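PDB 6H3Z: CCR4-not transcription complex subunit 1 from Chaetomium thermophilum var. thermophilum DSM 1495, which probably serves as an adaptor subunit of the CCR4-NOT complex in mRNA deadenylation and transcriptional repression, and is represented here by a C-terminal MIF4G-like domain. Local coordinates for residues Q38-A43 and T100-S105; Y84-I89 and H108-I113; A202-I207 and R218-V223. One frame throughout, in Å; residues are numbered along the deposited sequence.

The chain is a row of ten helices without strands, and the three contacts sample both ends of it. Helix 22-45 comes first; contact 1 joins its C-terminal part to the start of helix 100-116, closing a loop of 56 residues that includes helices 59-75 and 80-93. Contact 2 starts inside that loop, at 84-89, and ends beyond it at 108-113, so the two cross rather than nest; helix 100-116 serves both. Contact 3 follows in series. It folds helix 214-225 back on helix 197-209 across ten residues, on the opposite side of the chain's centre, its centre about 36 Å from that of contact 1 and about 38 Å from that of contact 2.

Contact 1 (Q38-A43 and T100-S105); sequences QLTAAA and TLLLES. With NA (sodium ion), chain C.
Ala43 and Leu102 form the middle of this contact, which is mainly apolar. The methyl of Ala43 lies against the base of Leu102, with Ala43 CB 3.8 Å from Leu102 CB, and the small alanine lets the backbones come together: Ala43 CA and Leu102 CA are 5.1 Å apart. Leu102 keeps CG anti to its backbone N (chi1 -177°), and its CD1 reaches Thr40 CA, 4.0 Å away, and also comes near Leu39 CG. The two leucines cross at a slant. Leu39 CD1 rests on Ser105 CB, while the CD2 branch of Leu101 reaches Ala43 at the other end.

No hydrogen bond joins the segments; the hydroxyls of Ser105 and Thr40 are bonded within their own helices. Ser105 OG turns back to Leu101 O at 2.8 Å, above the carbonyl plane, and Ser105 N reaches the same oxygen from the opposite face. Thr40 OG1 bonds to Leu36 O.

A sodium ion sits 3.0 Å from Ala43 O, with Ala46 O as a second ligand.

The contact packs two non-consecutive helices, 22-45 and 100-116, within the Cnot1 ARM-repeat region of this all-helical MIF4G-like domain. The segments run roughly antiparallel (142°), with helix 59-75 against one flank, where Val60 touches both Leu39 and Ser105.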
loop_
_atom_site.group_PDB
_atom_site.type_symbol
_atom_site.label_atom_id
_atom_site.label_comp_id
_atom_site.label_asym_id
_atom_site.label_seq_id
_atom_site.Cartn_x
_atom_site.Cartn_y
_atom_site.Cartn_z
ATOM N N GLN A 38 15.107 -6.701 9.362
ATOM C CA GLN A 38 16.311 -6.432 8.566
ATOM C C GLN A 38 16.019 -5.588 7.348
ATOM O O GLN A 38 16.840 -4.747 6.989
ATOM C CB GLN A 38 16.946 -7.745 8.098
ATOM C CG GLN A 38 17.903 -8.372 9.096
ATOM C CD GLN A 38 18.171 -9.818 8.767
ATOM O OE1 GLN A 38 18.590 -10.177 7.661
ATOM N NE2 GLN A 38 17.945 -10.685 9.733
ATOM N N LEU A 39 14.876 -5.850 6.682
ATOM C CA LEU A 39 14.448 -5.134 5.479
ATOM C C LEU A 39 14.128 -3.699 5.842
ATOM O O LEU A 39 14.570 -2.781 5.158
ATOM C CB LEU A 39 13.224 -5.825 4.838
ATOM C CG LEU A 39 12.660 -5.228 3.548
ATOM C CD1 LEU A 39 13.741 -5.024 2.509
ATOM C CD2 LEU A 39 11.575 -6.126 2.978
ATOM N N THR A 40 13.383 -3.515 6.947
ATOM C CA THR A 40 12.987 -2.222 7.489
ATOM C C THR A 40 14.226 -1.356 7.691
ATOM O O THR A 40 14.246 -0.201 7.269
ATOM C CB THR A 40 12.171 -2.470 8.750
ATOM O OG1 THR A 40 10.981 -3.141 8.352
ATOM C CG2 THR A 40 11.810 -1.202 9.483
ATOM N N ALA A 41 15.278 -1.953 8.268
ATOM C CA ALA A 41 16.553 -1.313 8.536
ATOM C C ALA A 41 17.305 -0.969 7.239
ATOM O O ALA A 41 17.646 0.202 7.016
ATOM C CB ALA A 41 17.390 -2.229 9.410
ATOM N N ALA A 42 17.526 -1.997 6.385
ATOM C CA ALA A 42 18.255 -1.921 5.122
ATOM C C ALA A 42 17.673 -0.947 4.111
ATOM O O ALA A 42 18.434 -0.261 3.436
ATOM C CB ALA A 42 18.374 -3.302 4.502
ATOM N N ALA A 43 16.336 -0.917 3.972
ATOM C CA ALA A 43 15.635 -0.039 3.041
ATOM C C ALA A 43 15.699 1.393 3.530
ATOM O O ALA A 43 15.783 2.314 2.716
ATOM C CB ALA A 43 14.183 -0.474 2.892
ATOM N N THR A 100 9.751 5.210 0.320
ATOM C CA THR A 100 9.378 4.646 -0.986
ATOM C C THR A 100 10.123 3.359 -1.279
ATOM O O THR A 100 9.510 2.429 -1.793
ATOM C CB THR A 100 9.519 5.659 -2.123
ATOM O OG1 THR A 100 10.751 6.366 -2.001
ATOM C CG2 THR A 100 8.410 6.638 -2.144
ATOM N N LEU A 101 11.411 3.272 -0.876
ATOM C CA LEU A 101 12.210 2.064 -1.062
ATOM C C LEU A 101 11.602 0.922 -0.249
ATOM O O LEU A 101 11.360 -0.140 -0.815
ATOM C CB LEU A 101 13.699 2.305 -0.718
ATOM C CG LEU A 101 14.661 1.128 -0.947
ATOM C CD1 LEU A 101 14.809 0.795 -2.407
ATOM C CD2 LEU A 101 15.996 1.415 -0.368
ATOM N N LEU A 102 11.283 1.167 1.044
ATOM C CA LEU A 102 10.629 0.180 1.904
ATOM C C LEU A 102 9.215 -0.214 1.405
ATOM O O LEU A 102 8.914 -1.409 1.368
ATOM C CB LEU A 102 10.571 0.673 3.347
ATOM C CG LEU A 102 9.985 -0.272 4.381
ATOM C CD1 LEU A 102 10.641 -1.654 4.314
ATOM C CD2 LEU A 102 10.121 0.319 5.764
ATOM N N LEU A 103 8.356 0.765 1.046
ATOM C CA LEU A 103 7.009 0.482 0.542
ATOM C C LEU A 103 7.080 -0.391 -0.727
ATOM O O LEU A 103 6.404 -1.422 -0.796
ATOM C CB LEU A 103 6.237 1.775 0.257
ATOM C CG LEU A 103 5.886 2.629 1.454
ATOM C CD1 LEU A 103 5.769 4.076 1.053
ATOM C CD2 LEU A 103 4.636 2.140 2.123
ATOM N N GLU A 104 7.952 -0.016 -1.682
ATOM C CA GLU A 104 8.147 -0.765 -2.912
ATOM C C GLU A 104 8.668 -2.183 -2.663
ATOM O O GLU A 104 8.174 -3.120 -3.290
ATOM C CB GLU A 104 9.050 0.007 -3.864
ATOM C CG GLU A 104 8.355 1.240 -4.405
ATOM C CD GLU A 104 9.189 2.168 -5.267
ATOM O OE1 GLU A 104 10.216 1.719 -5.830
ATOM O OE2 GLU A 104 8.766 3.335 -5.431
ATOM N N SER A 105 9.631 -2.342 -1.720
ATOM C CA SER A 105 10.225 -3.628 -1.335
ATOM C C SER A 105 9.190 -4.536 -0.700
ATOM O O SER A 105 9.090 -5.700 -1.081
ATOM C CB SER A 105 11.396 -3.418 -0.382
ATOM O OG SER A 105 12.422 -2.671 -1.019
HETATM NA NA NA C . 16.097 4.875 1.275
#

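Contact 2 (Y84-I89 and H108-I113); sequences YALQQI and HVLETI
Leu86 and Leu110 reach each other from different first torsions: Leu86 has CG anti to its carbonyl carbon (chi1 -67°), Leu110 has CG anti to its backbone N (chi1 -175°). The two chains cross at about a right angle, with Leu86 CD2 3.7 Å from Leu110 CD1. Ile89 approaches the same methyl from its own side, and its CG2 branch lies 3.7 Å from Leu110 CD1 as the two side chains run past each other in opposite directions.

The second branch of Ile89 does a separate job. Its CD1 meets Val109 CG1 at 3.7 Å and also touches Ile113 CD1. Ile113 divides its branches likewise: CG2 slides alongside Leu86, 3.6 Å from Leu86 CG, while CD1 reaches to Ala85 CB at 4.1 Å. Helices 80-93 and 100-116 are consecutive and form an antiparallel helical hairpin (154°) inside the Cnot1 ARM-repeat region, their axes 9.9 Å apart here.

Helix 59-75 adds Ile71 beside Ala85 and Leu67 beside Val109, and Leu36 of helix 22-45 leans on Ile89. All six touching residues are buried and apolar, so what holds the two helices here is probably dispersion and the burial of hydrocarbon, with no polar pair between the segments to fix their register.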
loop_
_atom_site.group_PDB
_atom_site.type_symbol
_atom_site.label_atom_id
_atom_site.label_comp_id
_atom_site.label_asym_id
_atom_site.label_seq_id
_atom_site.Cartn_x
_atom_site.Cartn_y
_atom_site.Cartn_z
ATOM N N TYR A 84 1.407 -16.509 7.009
ATOM C CA TYR A 84 1.953 -15.711 8.111
ATOM C C TYR A 84 2.774 -14.529 7.613
ATOM O O TYR A 84 2.592 -13.411 8.120
ATOM C CB TYR A 84 2.812 -16.581 9.053
ATOM C CG TYR A 84 3.468 -15.796 10.168
ATOM C CD1 TYR A 84 2.732 -15.358 11.266
ATOM C CD2 TYR A 84 4.831 -15.498 10.133
ATOM C CE1 TYR A 84 3.325 -14.621 12.286
ATOM C CE2 TYR A 84 5.439 -14.769 11.154
ATOM C CZ TYR A 84 4.676 -14.324 12.224
ATOM O OH TYR A 84 5.238 -13.582 13.231
ATOM N N ALA A 85 3.712 -14.793 6.657
ATOM C CA ALA A 85 4.594 -13.787 6.066
ATOM C C ALA A 85 3.766 -12.663 5.444
ATOM O O ALA A 85 4.061 -11.495 5.690
ATOM C CB ALA A 85 5.498 -14.425 5.030
ATOM N N LEU A 86 2.674 -13.027 4.724
ATOM C CA LEU A 86 1.741 -12.088 4.103
ATOM C C LEU A 86 0.992 -11.266 5.165
ATOM O O LEU A 86 0.815 -10.059 4.975
ATOM C CB LEU A 86 0.754 -12.794 3.159
ATOM C CG LEU A 86 1.340 -13.415 1.900
ATOM C CD1 LEU A 86 0.461 -14.482 1.382
ATOM C CD2 LEU A 86 1.566 -12.405 0.826
ATOM N N GLN A 87 0.603 -11.887 6.296
ATOM C CA GLN A 87 -0.057 -11.158 7.388
ATOM C C GLN A 87 0.872 -10.072 7.937
ATOM O O GLN A 87 0.455 -8.926 8.085
ATOM C CB GLN A 87 -0.474 -12.104 8.520
ATOM C CG GLN A 87 -1.759 -12.858 8.247
ATOM C CD GLN A 87 -2.001 -13.961 9.249
ATOM O OE1 GLN A 87 -1.227 -14.180 10.199
ATOM N NE2 GLN A 87 -3.096 -14.684 9.057
ATOM N N GLN A 88 2.149 -10.435 8.177
ATOM C CA GLN A 88 3.169 -9.535 8.707
ATOM C C GLN A 88 3.474 -8.377 7.769
ATOM O O GLN A 88 3.469 -7.234 8.222
ATOM C CB GLN A 88 4.441 -10.307 9.084
ATOM C CG GLN A 88 4.242 -11.449 10.072
ATOM C CD GLN A 88 3.496 -11.059 11.322
ATOM O OE1 GLN A 88 2.273 -11.275 11.450
ATOM N NE2 GLN A 88 4.216 -10.523 12.276
ATOM N N ILE A 89 3.692 -8.660 6.465
ATOM C CA ILE A 89 3.975 -7.648 5.433
ATOM C C ILE A 89 2.817 -6.652 5.346
ATOM O O ILE A 89 3.045 -5.438 5.372
ATOM C CB ILE A 89 4.346 -8.290 4.050
ATOM C CG1 ILE A 89 5.677 -9.071 4.166
ATOM C CG2 ILE A 89 4.442 -7.224 2.931
ATOM C CD1 ILE A 89 5.781 -10.275 3.317
ATOM N N HIS A 108 6.634 -5.617 -3.205
ATOM C CA HIS A 108 7.303 -6.584 -4.067
ATOM C C HIS A 108 7.310 -7.961 -3.454
ATOM O O HIS A 108 7.022 -8.941 -4.145
ATOM C CB HIS A 108 8.728 -6.152 -4.397
ATOM C CG HIS A 108 9.570 -7.267 -4.938
ATOM N ND1 HIS A 108 9.461 -7.712 -6.239
ATOM C CD2 HIS A 108 10.454 -8.052 -4.277
ATOM C CE1 HIS A 108 10.309 -8.721 -6.339
ATOM N NE2 HIS A 108 10.952 -8.941 -5.193
ATOM N N VAL A 109 7.692 -8.045 -2.177
ATOM C CA VAL A 109 7.769 -9.311 -1.459
ATOM C C VAL A 109 6.374 -9.913 -1.341
ATOM O O VAL A 109 6.214 -11.103 -1.600
ATOM C CB VAL A 109 8.505 -9.164 -0.094
ATOM C CG1 VAL A 109 8.438 -10.447 0.708
ATOM C CG2 VAL A 109 9.958 -8.749 -0.289
ATOM N N LEU A 110 5.366 -9.076 -1.023
ATOM C CA LEU A 110 3.963 -9.472 -0.865
ATOM C C LEU A 110 3.439 -10.098 -2.144
ATOM O O LEU A 110 2.944 -11.219 -2.105
ATOM C CB LEU A 110 3.096 -8.271 -0.451
ATOM C CG LEU A 110 1.635 -8.562 -0.130
ATOM C CD1 LEU A 110 1.426 -8.753 1.359
ATOM C CD2 LEU A 110 0.779 -7.425 -0.557
ATOM N N GLU A 111 3.606 -9.413 -3.273
ATOM C CA GLU A 111 3.147 -9.896 -4.573
ATOM C C GLU A 111 3.793 -11.233 -5.017
ATOM O O GLU A 111 3.134 -12.027 -5.688
ATOM C CB GLU A 111 3.307 -8.814 -5.647
ATOM C CG GLU A 111 2.313 -7.670 -5.538
ATOM C CD GLU A 111 0.849 -8.068 -5.511
ATOM O OE1 GLU A 111 0.290 -8.433 -6.574
ATOM O OE2 GLU A 111 0.262 -8.015 -4.407
ATOM N N THR A 112 5.050 -11.480 -4.615
ATOM C CA THR A 112 5.805 -12.693 -4.902
ATOM C C THR A 112 5.247 -13.868 -4.090
ATOM O O THR A 112 4.988 -14.932 -4.656
ATOM C CB THR A 112 7.295 -12.446 -4.594
ATOM O OG1 THR A 112 7.735 -11.307 -5.331
ATOM C CG2 THR A 112 8.189 -13.651 -4.908
ATOM N N ILE A 113 5.068 -13.669 -2.771
ATOM C CA ILE A 113 4.548 -14.680 -1.847
ATOM C C ILE A 113 3.083 -15.024 -2.212
ATOM O O ILE A 113 2.710 -16.193 -2.127
ATOM C CB ILE A 113 4.781 -14.283 -0.356
ATOM C CG1 ILE A 113 6.299 -14.173 -0.079
ATOM C CG2 ILE A 113 4.156 -15.287 0.608
ATOM C CD1 ILE A 113 6.698 -13.554 1.225
#

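Contact 3 (A202-I207 and R218-V223); sequences AAWAWI and RFKAKV
Trp204 carries the far corner of its indole over to helix 214-225, where it overlaps Lys220 and Val223. CH2 of Trp204 comes within 3.7 Å of Lys220 CG, and the lysine chain, extended beyond CG, runs at about a right angle to the tryptophan side chain, its CE also nearing Trp204 CZ2. One atom farther round the ring, Trp204 CZ3 lies by the branch point of Val223, 3.8 Å from Val223 CB, with both valine methyls close by. The indole reaches this far because Trp204 holds CG anti to its backbone N (chi1 -160°). Arg224 also touches the tryptophan, and its NH2 lies close to Lys220 NZ, a pair of like charges.

Helices 197-209 and 214-225 are consecutive, joined by a short link, and their segments run roughly antiparallel at 128°. They make a helical hairpin, the kind of element that is stacked to build MIF4G and other HEAT-like folds. With the axes 10.9 Å apart, large side chains bridge the gap.

Phe219 fills the more buried half. Ala203 CB sits 3.5 Å from Phe219 CE2, while Ile207 comes in at the edge of the phenyl ring, its CD1 against CD2 of Phe219. The phenyl CE2 in turn reaches the edge of the Trp204 indole, near its plane. From its own helix, Val223 CG2 rests over one face of the phenyl ring, toward the rim. Ile207 uses both branches, since its CG2 lies 3.8 Å from Lys220 CG. Leu165 of helix 154-166 touches Ala203, and Glu177 of helix 172-183 touches Phe219.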
loop_
_atom_site.group_PDB
_atom_site.type_symbol
_atom_site.label_atom_id
_atom_site.label_comp_id
_atom_site.label_asym_id
_atom_site.label_seq_id
_atom_site.Cartn_x
_atom_site.Cartn_y
_atom_site.Cartn_z
ATOM N N ALA A 202 -17.991 16.197 -0.944
ATOM C CA ALA A 202 -17.474 16.682 0.334
ATOM C C ALA A 202 -16.571 17.904 0.131
ATOM O O ALA A 202 -16.715 18.910 0.843
ATOM C CB ALA A 202 -16.694 15.567 1.021
ATOM N N ALA A 203 -15.664 17.814 -0.877
ATOM C CA ALA A 203 -14.712 18.849 -1.255
ATOM C C ALA A 203 -15.430 20.028 -1.871
ATOM O O ALA A 203 -15.086 21.162 -1.551
ATOM C CB ALA A 203 -13.692 18.293 -2.224
ATOM N N TRP A 204 -16.442 19.778 -2.727
ATOM C CA TRP A 204 -17.202 20.857 -3.353
ATOM C C TRP A 204 -17.975 21.671 -2.314
ATOM O O TRP A 204 -17.989 22.899 -2.379
ATOM C CB TRP A 204 -18.151 20.324 -4.428
ATOM C CG TRP A 204 -18.556 21.408 -5.379
ATOM C CD1 TRP A 204 -19.698 22.158 -5.332
ATOM C CD2 TRP A 204 -17.739 21.983 -6.409
ATOM N NE1 TRP A 204 -19.673 23.122 -6.319
ATOM C CE2 TRP A 204 -18.474 23.046 -6.986
ATOM C CE3 TRP A 204 -16.470 21.673 -6.937
ATOM C CZ2 TRP A 204 -17.972 23.814 -8.047
ATOM C CZ3 TRP A 204 -15.985 22.423 -8.001
ATOM C CH2 TRP A 204 -16.736 23.474 -8.549
ATOM N N ALA A 205 -18.596 20.973 -1.350
ATOM C CA ALA A 205 -19.354 21.555 -0.255
ATOM C C ALA A 205 -18.491 22.535 0.548
ATOM O O ALA A 205 -18.961 23.628 0.878
ATOM C CB ALA A 205 -19.875 20.449 0.650
ATOM N N TRP A 206 -17.226 22.149 0.832
ATOM C CA TRP A 206 -16.241 22.950 1.557
ATOM C C TRP A 206 -15.884 24.212 0.757
ATOM O O TRP A 206 -15.735 25.277 1.348
ATOM C CB TRP A 206 -14.990 22.099 1.821
ATOM C CG TRP A 206 -14.031 22.607 2.871
ATOM C CD1 TRP A 206 -14.052 23.818 3.502
ATOM C CD2 TRP A 206 -12.887 21.906 3.386
ATOM N NE1 TRP A 206 -12.996 23.915 4.376
ATOM C CE2 TRP A 206 -12.265 22.754 4.330
ATOM C CE3 TRP A 206 -12.337 20.630 3.158
ATOM C CZ2 TRP A 206 -11.121 22.372 5.047
ATOM C CZ3 TRP A 206 -11.180 20.270 3.841
ATOM C CH2 TRP A 206 -10.583 21.136 4.771
ATOM N N ILE A 207 -15.775 24.095 -0.578
ATOM C CA ILE A 207 -15.489 25.206 -1.492
ATOM C C ILE A 207 -16.704 26.161 -1.560
ATOM O O ILE A 207 -16.518 27.373 -1.649
ATOM C CB ILE A 207 -15.039 24.649 -2.872
ATOM C CG1 ILE A 207 -13.680 23.946 -2.739
ATOM C CG2 ILE A 207 -14.980 25.732 -3.953
ATOM C CD1 ILE A 207 -13.354 23.001 -3.835
ATOM N N ARG A 218 -7.354 25.644 -7.155
ATOM C CA ARG A 218 -6.727 24.603 -7.971
ATOM C C ARG A 218 -7.745 23.508 -8.284
ATOM O O ARG A 218 -7.965 23.218 -9.460
ATOM C CB ARG A 218 -5.495 24.010 -7.253
ATOM C CG ARG A 218 -4.171 24.710 -7.527
ATOM C CD ARG A 218 -3.471 24.224 -8.791
ATOM N NE ARG A 218 -2.096 24.734 -8.887
ATOM C CZ ARG A 218 -1.730 25.832 -9.550
ATOM N NH1 ARG A 218 -2.635 26.560 -10.197
ATOM N NH2 ARG A 218 -0.457 26.205 -9.575
ATOM N N PHE A 219 -8.406 22.953 -7.231
ATOM C CA PHE A 219 -9.425 21.905 -7.309
ATOM C C PHE A 219 -10.639 22.334 -8.116
ATOM O O PHE A 219 -11.018 21.593 -9.020
ATOM C CB PHE A 219 -9.828 21.415 -5.913
ATOM C CG PHE A 219 -10.765 20.231 -5.887
ATOM C CD1 PHE A 219 -10.292 18.947 -6.121
ATOM C CD2 PHE A 219 -12.109 20.395 -5.586
ATOM C CE1 PHE A 219 -11.157 17.853 -6.086
ATOM C CE2 PHE A 219 -12.971 19.302 -5.540
ATOM C CZ PHE A 219 -12.489 18.038 -5.792
ATOM N N LYS A 220 -11.226 23.536 -7.837
ATOM C CA LYS A 220 -12.378 24.078 -8.596
ATOM C C LYS A 220 -12.105 23.932 -10.092
ATOM O O LYS A 220 -12.966 23.441 -10.826
ATOM C CB LYS A 220 -12.662 25.561 -8.253
ATOM C CG LYS A 220 -14.024 25.783 -7.612
ATOM C CD LYS A 220 -14.617 27.164 -7.911
ATOM C CE LYS A 220 -16.037 27.312 -7.387
ATOM N NZ LYS A 220 -16.768 28.441 -8.025
ATOM N N ALA A 221 -10.863 24.288 -10.513
ATOM C CA ALA A 221 -10.390 24.192 -11.889
ATOM C C ALA A 221 -10.321 22.736 -12.359
ATOM O O ALA A 221 -10.929 22.453 -13.390
ATOM C CB ALA A 221 -9.044 24.876 -12.045
ATOM N N LYS A 222 -9.653 21.813 -11.592
ATOM C CA LYS A 222 -9.537 20.370 -11.911
ATOM C C LYS A 222 -10.903 19.715 -12.226
ATOM O O LYS A 222 -11.002 18.897 -13.148
ATOM C CB LYS A 222 -8.871 19.586 -10.760
ATOM C CG LYS A 222 -7.496 20.081 -10.341
ATOM C CD LYS A 222 -6.409 19.563 -11.237
ATOM C CE LYS A 222 -5.049 19.895 -10.693
ATOM N NZ LYS A 222 -3.986 19.277 -11.517
ATOM N N VAL A 223 -11.940 20.078 -11.436
ATOM C CA VAL A 223 -13.319 19.599 -11.552
ATOM C C VAL A 223 -13.920 20.132 -12.844
ATOM O O VAL A 223 -14.353 19.335 -13.681
ATOM C CB VAL A 223 -14.162 19.954 -10.291
ATOM C CG1 VAL A 223 -15.599 19.470 -10.422
ATOM C CG2 VAL A 223 -13.534 19.374 -9.039
#